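Local atomic coordinates of class I phosphodiesterase PDEB1 (Leishmania major, PDB entry 2R8Q), a protein that belongs to the class I cyclic nucleotide phosphodiesterase family, whose all-helical catalytic domain carries a zinc and a magnesium ion beside its ligand pocket. Residues 227-232 with 243-248. Numbering follows the deposited sequence.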
# COMPACT_ATOMS: atom_id res chain seq x y z
N THR A 227 10.78 19.68 20.45
CA THR A 227 11.19 20.82 21.26
C THR A 227 10.09 21.23 22.24
O THR A 227 10.36 21.55 23.40
CB THR A 227 11.55 22.02 20.38
OG1 THR A 227 12.54 21.62 19.42
CG2 THR A 227 12.12 23.16 21.22
N GLU A 228 8.84 21.21 21.77
CA GLU A 228 7.71 21.57 22.63
C GLU A 228 7.63 20.55 23.76
O GLU A 228 7.28 20.88 24.89
CB GLU A 228 6.41 21.58 21.83
CG GLU A 228 5.16 21.95 22.63
CD GLU A 228 5.30 23.26 23.38
OE1 GLU A 228 5.89 24.21 22.83
OE2 GLU A 228 4.81 23.35 24.53
N LEU A 229 7.96 19.29 23.46
CA LEU A 229 7.94 18.24 24.46
C LEU A 229 8.93 18.61 25.56
O LEU A 229 8.64 18.47 26.75
CB LEU A 229 8.35 16.90 23.83
CG LEU A 229 8.65 15.74 24.78
CD1 LEU A 229 7.41 15.40 25.58
CD2 LEU A 229 9.13 14.54 23.99
N ALA A 230 10.10 19.09 25.16
CA ALA A 230 11.14 19.49 26.10
C ALA A 230 10.77 20.80 26.80
O ALA A 230 11.14 21.02 27.95
CB ALA A 230 12.47 19.65 25.37
N THR A 231 10.03 21.66 26.10
CA THR A 231 9.61 22.94 26.65
C THR A 231 8.56 22.77 27.75
O THR A 231 8.58 23.49 28.76
CB THR A 231 9.00 23.84 25.55
OG1 THR A 231 10.02 24.19 24.61
CG2 THR A 231 8.41 25.11 26.15
N SER A 232 7.65 21.82 27.56
CA SER A 232 6.60 21.57 28.53
C SER A 232 7.02 20.59 29.62
O SER A 232 6.45 20.58 30.71
CB SER A 232 5.34 21.07 27.83
OG SER A 232 5.60 19.92 27.04
N ARG A 243 6.03 8.10 22.73
CA ARG A 243 5.90 7.83 21.30
C ARG A 243 6.76 8.83 20.52
O ARG A 243 7.45 8.45 19.58
CB ARG A 243 4.45 7.94 20.84
CG ARG A 243 4.25 7.57 19.37
CD ARG A 243 4.79 6.17 19.08
NE ARG A 243 4.37 5.21 20.10
CZ ARG A 243 3.20 4.59 20.11
NH1 ARG A 243 2.31 4.81 19.14
NH2 ARG A 243 2.89 3.77 21.10
N LEU A 244 6.71 10.10 20.91
CA LEU A 244 7.50 11.12 20.24
C LEU A 244 8.99 10.83 20.45
O LEU A 244 9.81 11.10 19.57
CB LEU A 244 7.13 12.51 20.77
CG LEU A 244 7.87 13.70 20.15
CD1 LEU A 244 7.83 13.63 18.63
CD2 LEU A 244 7.22 14.99 20.64
N VAL A 245 9.34 10.27 21.60
CA VAL A 245 10.73 9.92 21.86
C VAL A 245 11.16 8.82 20.89
O VAL A 245 12.26 8.86 20.34
CB VAL A 245 10.94 9.44 23.32
CG1 VAL A 245 12.28 8.72 23.44
CG2 VAL A 245 10.90 10.64 24.26
N MET A 246 10.28 7.84 20.67
CA MET A 246 10.58 6.74 19.75
C MET A 246 10.79 7.28 18.34
O MET A 246 11.73 6.90 17.64
CB MET A 246 9.43 5.73 19.72
CG MET A 246 9.25 4.93 21.00
SD MET A 246 7.79 3.84 20.89
CE MET A 246 8.41 2.56 19.82
N GLU A 247 9.90 8.17 17.91
CA GLU A 247 9.99 8.74 16.57
C GLU A 247 11.25 9.56 16.40
O GLU A 247 11.89 9.52 15.35
CB GLU A 247 8.76 9.61 16.28
CG GLU A 247 7.45 8.86 16.33
CD GLU A 247 6.24 9.77 16.30
OE1 GLU A 247 6.39 10.97 16.63
OE2 GLU A 247 5.13 9.30 15.97
N THR A 248 11.62 10.30 17.44
CA THR A 248 12.81 11.12 17.38
C THR A 248 14.07 10.26 17.34
O THR A 248 15.03 10.59 16.65
CB THR A 248 12.87 12.09 18.57
OG1 THR A 248 11.66 12.86 18.60
CG2 THR A 248 14.05 13.03 18.45
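L229 and L244 meet tip to tip and carry most of a small apolar contact, which buries 114 Å² between the two segments. L229 can be followed outward from its backbone. Its CB, directed at the facing helix, already lies 3.9 Å from CD2 of L244. CG, anti to the backbone N (chi1 168°), stands slightly farther from L244 CD2 than CB does, and its CD2 branch turns back to do the remaining touching: L229 CD2 sits 3.9 Å from L244 CD2 and 4.1 Å from L244 CG. The same L229 methyl also approaches V245, with CD2 4.3 Å from V245 CG2, and is thus shared between two consecutive residues of 243-248. From the other side, L244 answers with CD2, which touches both the root and the tip of L229. Behind this interface, T248 OG1 donates to L244 O at 2.7 Å, while T248 N bonds the same oxygen from the opposite face of its plane, a doubly gripped carbonyl within the helix. V245 also packs on F234 and F326, and T248 on F317 and I321, tying the contact to helix 302-324 and nearby loops. Helices 219-232 and 239-254 are consecutive, joined by a short connection, and their leucine-to-leucine contact is local hydrophobic helix packing in the all-helical phosphodiesterase catalytic domain; the second helix runs on to D254, a zinc ligand.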